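Local coordinates for protein glycoside Hydrolase (Bacteroides uniformis, PDB 5T99) that probably hydrolyses galactosidic linkages as a family 2 glycoside hydrolase of an agarose-degrading pathway, and binds the inhibitor galacto-isofagomine, at residues W34-G39 and S53-N58; H83-Y88 and Q152-D157; P533-F538 and K674-W679. One frame throughout, in Å; residues are numbered along the deposited sequence.

Contact 1 (W34-G39 and S53-N58); sequences WRFFKG and SWRKLN
W34, R35 and F36 pair antiparallel with L57, K56 and R55, at the edge of the six-stranded sheet of the sugar-binding domain. W34 with L57 and F36 with R55 are hydrogen-bonded pairs; R35 with K56 is a non-hydrogen-bonded pair. F36 N donates to R55 O at 3.0 Å, but the return bond from R55 N is weak. The short strands are twisted, with 130° between their directions. W54 lies just before the edge strand. F37 CB sits over the centre of the W54 indole face, 3.6 Å from the centroid of the six-membered ring, a CH-pi contact. The R35 chain bends at chi2 (-71°) and brings NH1 to W54 O at 3.1 Å, in both the guanidinium and the carbonyl plane. K56 runs alongside R35 and lays CG over one guanidinium face. On the other side of the sheet, L57 CD1 packs on F36 CB at 3.5 Å. The F36 ring also meets H61, edge-to-face, and Y88. R55 reaches out to a salt bridge with E66. This is the edge pairing of an antiparallel sheet in the beta-sandwich (jelly-roll) sugar-binding domain of family 2 glycoside hydrolases.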
loop_
_atom_site.group_PDB
_atom_site.type_symbol
_atom_site.label_atom_id
_atom_site.label_comp_id
_atom_site.label_asym_id
_atom_site.label_seq_id
_atom_site.Cartn_x
_atom_site.Cartn_y
_atom_site.Cartn_z
ATOM N N TRP A 34 0.113 -18.039 19.189
ATOM C CA TRP A 34 -1.335 -18.163 19.169
ATOM C C TRP A 34 -1.764 -19.551 18.697
ATOM O O TRP A 34 -0.979 -20.297 18.099
ATOM C CB TRP A 34 -1.970 -17.109 18.247
ATOM C CG TRP A 34 -1.875 -15.708 18.743
ATOM C CD1 TRP A 34 -0.766 -14.914 18.742
ATOM C CD2 TRP A 34 -2.940 -14.908 19.278
ATOM N NE1 TRP A 34 -1.068 -13.672 19.258
ATOM C CE2 TRP A 34 -2.393 -13.643 19.600
ATOM C CE3 TRP A 34 -4.295 -15.144 19.535
ATOM C CZ2 TRP A 34 -3.157 -12.616 20.156
ATOM C CZ3 TRP A 34 -5.054 -14.121 20.096
ATOM C CH2 TRP A 34 -4.481 -12.870 20.398
ATOM N N ARG A 35 -3.029 -19.863 18.975
ATOM C CA ARG A 35 -3.737 -21.014 18.410
ATOM C C ARG A 35 -4.813 -20.511 17.446
ATOM O O ARG A 35 -5.517 -19.532 17.764
ATOM C CB ARG A 35 -4.403 -21.812 19.524
ATOM C CG ARG A 35 -3.442 -22.312 20.592
ATOM C CD ARG A 35 -2.563 -23.415 20.042
ATOM N NE ARG A 35 -1.906 -24.123 21.135
ATOM C CZ ARG A 35 -1.597 -25.424 21.162
ATOM N NH1 ARG A 35 -1.890 -26.250 20.148
ATOM N NH2 ARG A 35 -0.982 -25.914 22.239
ATOM N N PHE A 36 -4.934 -21.170 16.288
ATOM C CA PHE A 36 -5.932 -20.827 15.259
ATOM C C PHE A 36 -6.788 -22.041 14.872
ATOM O O PHE A 36 -6.297 -23.171 14.796
ATOM C CB PHE A 36 -5.249 -20.250 14.006
ATOM C CG PHE A 36 -6.181 -20.044 12.823
ATOM C CD1 PHE A 36 -7.178 -19.062 12.859
ATOM C CD2 PHE A 36 -6.058 -20.823 11.670
ATOM C CE1 PHE A 36 -8.030 -18.866 11.781
ATOM C CE2 PHE A 36 -6.909 -20.631 10.587
ATOM C CZ PHE A 36 -7.894 -19.649 10.642
ATOM N N PHE A 37 -8.069 -21.776 14.626
ATOM C CA PHE A 37 -9.001 -22.762 14.106
ATOM C C PHE A 37 -9.965 -22.090 13.124
ATOM O O PHE A 37 -10.701 -21.179 13.506
ATOM C CB PHE A 37 -9.779 -23.419 15.257
ATOM C CG PHE A 37 -10.750 -24.472 14.805
ATOM C CD1 PHE A 37 -12.104 -24.172 14.642
ATOM C CD2 PHE A 37 -10.308 -25.768 14.516
ATOM C CE1 PHE A 37 -13.000 -25.146 14.212
ATOM C CE2 PHE A 37 -11.201 -26.745 14.089
ATOM C CZ PHE A 37 -12.549 -26.437 13.941
ATOM N N LYS A 38 -9.940 -22.545 11.868
ATOM C CA LYS A 38 -10.891 -22.115 10.842
ATOM C C LYS A 38 -12.191 -22.910 10.968
ATOM O O LYS A 38 -12.187 -24.107 10.750
ATOM C CB LYS A 38 -10.294 -22.328 9.451
ATOM C CG LYS A 38 -11.170 -21.835 8.310
ATOM C CD LYS A 38 -10.491 -22.033 6.968
ATOM C CE LYS A 38 -11.393 -21.561 5.833
ATOM N NZ LYS A 38 -10.916 -22.046 4.509
ATOM N N GLY A 39 -13.290 -22.239 11.316
ATOM C CA GLY A 39 -14.621 -22.864 11.430
ATOM C C GLY A 39 -15.308 -22.555 12.754
ATOM O O GLY A 39 -14.656 -22.128 13.716
ATOM N N SER A 53 -5.474 -29.293 20.032
ATOM C CA SER A 53 -5.438 -29.758 18.635
ATOM C C SER A 53 -5.265 -28.617 17.621
ATOM O O SER A 53 -4.911 -28.871 16.471
ATOM C CB SER A 53 -6.719 -30.530 18.299
ATOM O OG SER A 53 -7.864 -29.694 18.446
ATOM N N TRP A 54 -5.542 -27.378 18.047
ATOM C CA TRP A 54 -5.527 -26.203 17.162
ATOM C C TRP A 54 -4.123 -25.931 16.623
ATOM O O TRP A 54 -3.126 -26.093 17.330
ATOM C CB TRP A 54 -6.036 -24.946 17.897
ATOM C CG TRP A 54 -7.514 -24.916 18.207
ATOM C CD1 TRP A 54 -8.358 -25.980 18.320
ATOM C CD2 TRP A 54 -8.306 -23.751 18.477
ATOM N NE1 TRP A 54 -9.627 -25.551 18.619
ATOM C CE2 TRP A 54 -9.626 -24.189 18.717
ATOM C CE3 TRP A 54 -8.031 -22.374 18.518
ATOM C CZ2 TRP A 54 -10.673 -23.303 19.007
ATOM C CZ3 TRP A 54 -9.073 -21.487 18.810
ATOM C CH2 TRP A 54 -10.377 -21.958 19.049
ATOM N N ARG A 55 -4.062 -25.520 15.363
ATOM C CA ARG A 55 -2.807 -25.165 14.701
ATOM C C ARG A 55 -2.069 -24.060 15.469
ATOM O O ARG A 55 -2.695 -23.206 16.093
ATOM C CB ARG A 55 -3.130 -24.714 13.286
ATOM C CG ARG A 55 -1.969 -24.233 12.443
ATOM C CD ARG A 55 -2.524 -23.796 11.097
ATOM N NE ARG A 55 -1.717 -22.768 10.451
ATOM C CZ ARG A 55 -2.080 -22.116 9.343
ATOM N NH1 ARG A 55 -3.250 -22.376 8.742
ATOM N NH2 ARG A 55 -1.275 -21.187 8.835
ATOM N N LYS A 56 -0.741 -24.100 15.440
ATOM C CA LYS A 56 0.090 -23.100 16.118
ATOM C C LYS A 56 0.753 -22.177 15.102
ATOM O O LYS A 56 1.378 -22.637 14.139
ATOM C CB LYS A 56 1.141 -23.781 16.998
ATOM C CG LYS A 56 0.580 -24.217 18.341
ATOM C CD LYS A 56 1.573 -25.028 19.148
ATOM C CE LYS A 56 1.684 -26.450 18.618
ATOM N NZ LYS A 56 2.506 -27.288 19.530
ATOM N N LEU A 57 0.618 -20.873 15.334
ATOM C CA LEU A 57 1.133 -19.860 14.421
ATOM C C LEU A 57 1.398 -18.533 15.124
ATOM O O LEU A 57 0.884 -18.280 16.223
ATOM C CB LEU A 57 0.193 -19.677 13.214
ATOM C CG LEU A 57 -1.236 -19.106 13.336
ATOM C CD1 LEU A 57 -1.935 -19.510 14.623
ATOM C CD2 LEU A 57 -1.291 -17.595 13.207
ATOM N N ASN A 58 2.234 -17.710 14.485
ATOM C CA ASN A 58 2.451 -16.315 14.882
ATOM C C ASN A 58 1.688 -15.370 13.942
ATOM O O ASN A 58 1.597 -15.610 12.743
ATOM C CB ASN A 58 3.940 -15.958 14.861
ATOM C CG ASN A 58 4.770 -16.809 15.807
ATOM O OD1 ASN A 58 4.262 -17.411 16.765
ATOM N ND2 ASN A 58 6.070 -16.858 15.545
#

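Contact 2 (H83-Y88 and Q152-D157); sequences HGTGWY and QLTPRD
Q152 and H83 mark the two ends of this contact, Q152 on W87 and H83 on D157. Strands 86-93 and 146-153 are antiparallel neighbours inside the six-stranded sheet of the family 2 sugar-binding domain, a beta-sandwich. The pairing runs on past the regular strands into the loops that follow 153 and precede 86.

Q152 pairs with W87 at a non-hydrogen-bonded position. Its chain leaves the backbone with CG opposite the main-chain N (chi1 -176°) and passes over the indole. Q152 CB stands 3.6 Å from the centroid of the W87 six-membered ring, almost on the ring normal, a CH-pi contact. CG follows over CE2, and the amide is turned 40° from the ring plane. W87 NE1 bonds to E40, and W117 meets the same indole from strand 114-118.

L153 is held by two backbone bonds to G86, of which L153 N to G86 O is the shorter at 2.9 Å. L153 CD1 touches Y88 CE2 at 3.8 Å. G84 N then donates to P155 O at 2.9 Å, which keeps the two loops together beyond the sheet. The backbone angles of G84 would jam a side chain against the preceding carbonyl.

H83 closes the far end. Its ring lies flat on D157, with ring and carboxylate planes 13° apart. D157 O also bonds to N382. D157 OD2 lies 3.4 Å from H83 NE2, over the ring face and at a poor angle for a hydrogen bond, while D157 CB stands over the ring centre, 3.7 Å from the centroid.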
loop_
_atom_site.group_PDB
_atom_site.type_symbol
_atom_site.label_atom_id
_atom_site.label_comp_id
_atom_site.label_asym_id
_atom_site.label_seq_id
_atom_site.Cartn_x
_atom_site.Cartn_y
_atom_site.Cartn_z
ATOM N N HIS A 83 -14.799 -15.666 3.642
ATOM C CA HIS A 83 -15.864 -15.532 4.640
ATOM C C HIS A 83 -15.951 -16.807 5.462
ATOM O O HIS A 83 -15.334 -17.818 5.121
ATOM C CB HIS A 83 -17.212 -15.215 3.976
ATOM C CG HIS A 83 -17.717 -16.296 3.073
ATOM N ND1 HIS A 83 -18.683 -17.199 3.463
ATOM C CD2 HIS A 83 -17.383 -16.624 1.801
ATOM C CE1 HIS A 83 -18.926 -18.036 2.469
ATOM N NE2 HIS A 83 -18.147 -17.712 1.451
ATOM N N GLY A 84 -16.722 -16.740 6.542
ATOM C CA GLY A 84 -16.895 -17.854 7.462
ATOM C C GLY A 84 -16.511 -17.412 8.855
ATOM O O GLY A 84 -16.649 -16.240 9.203
ATOM N N THR A 85 -16.028 -18.355 9.650
ATOM C CA THR A 85 -15.686 -18.116 11.039
ATOM C C THR A 85 -14.249 -18.566 11.259
ATOM O O THR A 85 -13.818 -19.583 10.693
ATOM C CB THR A 85 -16.638 -18.876 11.970
ATOM O OG1 THR A 85 -17.974 -18.424 11.728
ATOM C CG2 THR A 85 -16.287 -18.660 13.441
ATOM N N GLY A 86 -13.510 -17.783 12.045
ATOM C CA GLY A 86 -12.134 -18.101 12.428
ATOM C C GLY A 86 -11.929 -17.701 13.866
ATOM O O GLY A 86 -12.374 -16.626 14.285
ATOM N N TRP A 87 -11.264 -18.568 14.624
ATOM C CA TRP A 87 -11.027 -18.349 16.037
ATOM C C TRP A 87 -9.535 -18.280 16.295
ATOM O O TRP A 87 -8.771 -19.061 15.721
ATOM C CB TRP A 87 -11.614 -19.490 16.870
ATOM C CG TRP A 87 -13.073 -19.365 17.218
ATOM C CD1 TRP A 87 -14.137 -19.846 16.504
ATOM C CD2 TRP A 87 -13.621 -18.751 18.381
ATOM N NE1 TRP A 87 -15.319 -19.558 17.152
ATOM C CE2 TRP A 87 -15.030 -18.895 18.311
ATOM C CE3 TRP A 87 -13.063 -18.082 19.476
ATOM C CZ2 TRP A 87 -15.881 -18.399 19.284
ATOM C CZ3 TRP A 87 -13.917 -17.592 20.461
ATOM C CH2 TRP A 87 -15.315 -17.756 20.355
ATOM N N TYR A 88 -9.133 -17.347 17.165
ATOM C CA TYR A 88 -7.761 -17.283 17.669
ATOM C C TYR A 88 -7.775 -17.281 19.188
ATOM O O TYR A 88 -8.603 -16.613 19.795
ATOM C CB TYR A 88 -7.037 -16.033 17.196
ATOM C CG TYR A 88 -6.843 -15.899 15.706
ATOM C CD1 TYR A 88 -5.602 -16.134 15.124
ATOM C CD2 TYR A 88 -7.888 -15.481 14.882
ATOM C CE1 TYR A 88 -5.415 -15.977 13.755
ATOM C CE2 TYR A 88 -7.711 -15.325 13.514
ATOM C CZ TYR A 88 -6.475 -15.573 12.966
ATOM O OH TYR A 88 -6.299 -15.418 11.632
ATOM N N GLN A 152 -12.785 -14.038 18.039
ATOM C CA GLN A 152 -13.601 -14.650 16.989
ATOM C C GLN A 152 -13.847 -13.625 15.885
ATOM O O GLN A 152 -14.320 -12.510 16.149
ATOM C CB GLN A 152 -14.944 -15.140 17.540
ATOM C CG GLN A 152 -15.815 -15.874 16.518
ATOM C CD GLN A 152 -17.315 -15.814 16.824
ATOM O OE1 GLN A 152 -17.841 -14.800 17.283
ATOM N NE2 GLN A 152 -18.009 -16.900 16.531
ATOM N N LEU A 153 -13.534 -14.024 14.657
ATOM C CA LEU A 153 -13.828 -13.241 13.479
ATOM C C LEU A 153 -14.946 -13.926 12.695
ATOM O O LEU A 153 -14.866 -15.126 12.442
ATOM C CB LEU A 153 -12.566 -13.132 12.622
ATOM C CG LEU A 153 -11.360 -12.505 13.328
ATOM C CD1 LEU A 153 -10.133 -12.594 12.439
ATOM C CD2 LEU A 153 -11.627 -11.063 13.715
ATOM N N THR A 154 -15.979 -13.179 12.309
ATOM C CA THR A 154 -17.069 -13.737 11.497
ATOM C C THR A 154 -17.249 -12.952 10.203
ATOM O O THR A 154 -18.309 -12.356 9.981
ATOM C CB THR A 154 -18.403 -13.849 12.288
ATOM O OG1 THR A 154 -18.744 -12.592 12.881
ATOM C CG2 THR A 154 -18.289 -14.897 13.391
ATOM N N PRO A 155 -16.216 -12.953 9.331
ATOM C CA PRO A 155 -16.360 -12.251 8.057
ATOM C C PRO A 155 -17.485 -12.841 7.209
ATOM O O PRO A 155 -17.617 -14.068 7.126
ATOM C CB PRO A 155 -15.004 -12.463 7.372
ATOM C CG PRO A 155 -14.436 -13.679 8.021
ATOM C CD PRO A 155 -14.894 -13.591 9.442
ATOM N N ARG A 156 -18.275 -11.961 6.599
ATOM C CA ARG A 156 -19.445 -12.346 5.821
ATOM C C ARG A 156 -19.136 -12.352 4.339
ATOM O O ARG A 156 -18.257 -11.626 3.877
ATOM C CB ARG A 156 -20.582 -11.362 6.074
ATOM C CG ARG A 156 -21.014 -11.270 7.524
ATOM C CD ARG A 156 -22.254 -10.404 7.646
ATOM N NE ARG A 156 -22.586 -10.090 9.035
ATOM C CZ ARG A 156 -23.606 -9.321 9.418
ATOM N NH1 ARG A 156 -24.421 -8.778 8.511
ATOM N NH2 ARG A 156 -23.819 -9.096 10.716
ATOM N N ASP A 157 -19.877 -13.162 3.587
ATOM C CA ASP A 157 -19.777 -13.125 2.137
ATOM C C ASP A 157 -20.437 -11.829 1.682
ATOM O O ASP A 157 -21.289 -11.283 2.379
ATOM C CB ASP A 157 -20.422 -14.364 1.466
ATOM C CG ASP A 157 -19.863 -14.639 0.038
ATOM O OD1 ASP A 157 -19.142 -13.788 -0.552
ATOM O OD2 ASP A 157 -20.149 -15.731 -0.506
#

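Contact 3 (P533-F538 and K674-W679); sequences PPDIEF and KYRLSW
D535 and R676 form a buried, two-pronged salt bridge between the first turn of helix 534-543, a helix of the catalytic barrel, and the loop leading into strand 677-682, part of a three-stranded antiparallel sheet in the DUF4982 region. The guanidinium comes side-on. R676 NE gives a bond to D535 OD1 at 2.9 Å on its syn lone pair, and R676 NH2 gives one to D535 OD2, also 2.9 Å. The second is the straighter, at 167°, although it lies 29° out of the carboxylate plane. The R676 chain is extended from CG to NE, which carries the charge across to the helix.

Beside the salt bridge F538 CB lies over one face of the Y675 ring, 3.8 Å from its centroid. The F538 ring turns its edge to that ring, a T-shaped pair with planes at 71°.

A second shell sets these groups. S673 OG bonds to D535 OD1, and the carbonyls of Y523 and D524 take R676 NH1 and NH2. A leucine in place of R676 would probably leave the D535 carboxylate buried without its countercharge and those two carbonyls without their donors. Across the Y675 ring from F538, K674 CG sits over the centre, 3.7 Å above the plane.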
loop_
_atom_site.group_PDB
_atom_site.type_symbol
_atom_site.label_atom_id
_atom_site.label_comp_id
_atom_site.label_asym_id
_atom_site.label_seq_id
_atom_site.Cartn_x
_atom_site.Cartn_y
_atom_site.Cartn_z
ATOM N N PRO A 533 -6.962 4.243 -22.424
ATOM C CA PRO A 533 -5.515 4.063 -22.268
ATOM C C PRO A 533 -4.862 5.240 -21.538
ATOM O O PRO A 533 -5.413 6.327 -21.550
ATOM C CB PRO A 533 -4.994 3.980 -23.715
ATOM C CG PRO A 533 -6.198 3.860 -24.578
ATOM C CD PRO A 533 -7.328 4.497 -23.826
ATOM N N PRO A 534 -3.688 5.026 -20.920
ATOM C CA PRO A 534 -2.963 6.109 -20.234
ATOM C C PRO A 534 -2.733 7.374 -21.073
ATOM O O PRO A 534 -2.715 8.486 -20.519
ATOM C CB PRO A 534 -1.624 5.455 -19.875
ATOM C CG PRO A 534 -1.951 4.014 -19.705
ATOM C CD PRO A 534 -3.033 3.718 -20.712
ATOM N N ASP A 535 -2.566 7.191 -22.383
ATOM C CA ASP A 535 -2.318 8.294 -23.332
ATOM C C ASP A 535 -3.415 9.373 -23.235
ATOM O O ASP A 535 -3.131 10.567 -23.357
ATOM C CB ASP A 535 -2.255 7.789 -24.801
ATOM C CG ASP A 535 -1.444 6.496 -24.975
ATOM O OD1 ASP A 535 -0.608 6.402 -25.909
ATOM O OD2 ASP A 535 -1.668 5.553 -24.191
ATOM N N ILE A 536 -4.659 8.927 -23.033
ATOM C CA ILE A 536 -5.820 9.817 -22.911
ATOM C C ILE A 536 -5.720 10.683 -21.647
ATOM O O ILE A 536 -5.999 11.886 -21.704
ATOM C CB ILE A 536 -7.157 9.012 -22.926
ATOM C CG1 ILE A 536 -7.407 8.388 -24.306
ATOM C CG2 ILE A 536 -8.354 9.863 -22.504
ATOM C CD1 ILE A 536 -7.743 9.386 -25.404
ATOM N N GLU A 537 -5.326 10.090 -20.519
ATOM C CA GLU A 537 -5.155 10.883 -19.291
ATOM C C GLU A 537 -4.013 11.899 -19.447
ATOM O O GLU A 537 -4.186 13.079 -19.116
ATOM C CB GLU A 537 -4.918 10.004 -18.065
ATOM C CG GLU A 537 -5.085 10.738 -16.734
ATOM C CD GLU A 537 -6.483 11.271 -16.481
ATOM O OE1 GLU A 537 -7.472 10.596 -16.860
ATOM O OE2 GLU A 537 -6.587 12.357 -15.885
ATOM N N PHE A 538 -2.872 11.447 -19.975
ATOM C CA PHE A 538 -1.724 12.339 -20.214
ATOM C C PHE A 538 -2.141 13.555 -21.031
ATOM O O PHE A 538 -1.796 14.690 -20.687
ATOM C CB PHE A 538 -0.562 11.633 -20.944
ATOM C CG PHE A 538 -0.012 10.427 -20.227
ATOM C CD1 PHE A 538 -0.206 10.225 -18.850
ATOM C CD2 PHE A 538 0.723 9.497 -20.934
ATOM C CE1 PHE A 538 0.295 9.106 -18.222
ATOM C CE2 PHE A 538 1.240 8.371 -20.305
ATOM C CZ PHE A 538 1.028 8.174 -18.951
ATOM N N LYS A 674 0.821 11.008 -28.981
ATOM C CA LYS A 674 2.226 11.421 -28.987
ATOM C C LYS A 674 3.076 10.672 -27.957
ATOM O O LYS A 674 4.252 10.975 -27.819
ATOM C CB LYS A 674 2.361 12.937 -28.784
ATOM C CG LYS A 674 1.987 13.500 -27.412
ATOM C CD LYS A 674 2.281 14.996 -27.395
ATOM C CE LYS A 674 1.723 15.711 -26.168
ATOM N NZ LYS A 674 1.541 17.181 -26.405
ATOM N N TYR A 675 2.505 9.694 -27.260
ATOM C CA TYR A 675 3.176 9.043 -26.140
ATOM C C TYR A 675 3.762 7.669 -26.483
ATOM O O TYR A 675 4.360 7.032 -25.621
ATOM C CB TYR A 675 2.195 8.945 -24.959
ATOM C CG TYR A 675 1.606 10.297 -24.614
ATOM C CD1 TYR A 675 2.354 11.241 -23.906
ATOM C CD2 TYR A 675 0.322 10.651 -25.030
ATOM C CE1 TYR A 675 1.828 12.490 -23.607
ATOM C CE2 TYR A 675 -0.213 11.897 -24.739
ATOM C CZ TYR A 675 0.536 12.815 -24.027
ATOM O OH TYR A 675 0.004 14.057 -23.736
ATOM N N ARG A 676 3.564 7.221 -27.727
ATOM C CA ARG A 676 4.151 5.990 -28.245
ATOM C C ARG A 676 4.783 6.258 -29.613
ATOM O O ARG A 676 4.304 7.108 -30.360
ATOM C CB ARG A 676 3.089 4.906 -28.405
ATOM C CG ARG A 676 2.079 4.858 -27.288
ATOM C CD ARG A 676 1.165 3.665 -27.430
ATOM N NE ARG A 676 0.117 3.691 -26.418
ATOM C CZ ARG A 676 -0.607 2.641 -26.047
ATOM N NH1 ARG A 676 -0.389 1.432 -26.566
ATOM N NH2 ARG A 676 -1.552 2.797 -25.125
ATOM N N LEU A 677 5.871 5.541 -29.904
ATOM C CA LEU A 677 6.521 5.537 -31.215
ATOM C C LEU A 677 6.257 4.174 -31.817
ATOM O O LEU A 677 6.300 3.179 -31.101
ATOM C CB LEU A 677 8.029 5.756 -31.089
ATOM C CG LEU A 677 8.529 7.046 -30.448
ATOM C CD1 LEU A 677 10.043 7.031 -30.384
ATOM C CD2 LEU A 677 8.050 8.269 -31.207
ATOM N N SER A 678 5.982 4.113 -33.117
ATOM C CA SER A 678 5.530 2.854 -33.721
ATOM C C SER A 678 6.090 2.566 -35.115
ATOM O O SER A 678 6.296 3.468 -35.929
ATOM C CB SER A 678 3.997 2.806 -33.767
ATOM O OG SER A 678 3.486 3.986 -34.349
ATOM N N TRP A 679 6.309 1.280 -35.360
ATOM C CA TRP A 679 6.747 0.758 -36.647
ATOM C C TRP A 679 5.854 -0.422 -37.002
ATOM O O TRP A 679 5.380 -1.129 -36.104
ATOM C CB TRP A 679 8.196 0.262 -36.550
ATOM C CG TRP A 679 9.245 1.331 -36.418
ATOM C CD1 TRP A 679 10.048 1.814 -37.409
ATOM C CD2 TRP A 679 9.633 2.016 -35.220
ATOM N NE1 TRP A 679 10.901 2.768 -36.906
ATOM C CE2 TRP A 679 10.671 2.907 -35.566
ATOM C CE3 TRP A 679 9.201 1.964 -33.888
ATOM C CZ2 TRP A 679 11.282 3.748 -34.628
ATOM C CZ3 TRP A 679 9.806 2.794 -32.958
ATOM C CH2 TRP A 679 10.840 3.676 -33.329
#

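In the fold
Contacts 1 and 2 belong to one sheet of the sugar-binding domain. Strand 34-38 of contact 1 lies beside strand 86-93 of contact 2, so the order across this part is 55-57, 34-38, 86-93, 146-153. Their centres are 13 Å apart, and they touch directly: G39 N reaches T85 O at 2.8 Å, and W54 packs on W87. Contact 3 comes later in the chain, on the opposite side of its centre, with centres about 51 and 46 Å from contacts 1 and 2. The P533 side chain is about 13 Å from the bound galacto-isofagomine. The first two contacts lie within one domain; the third probably joins a helix of the catalytic barrel to the DUF4982 region.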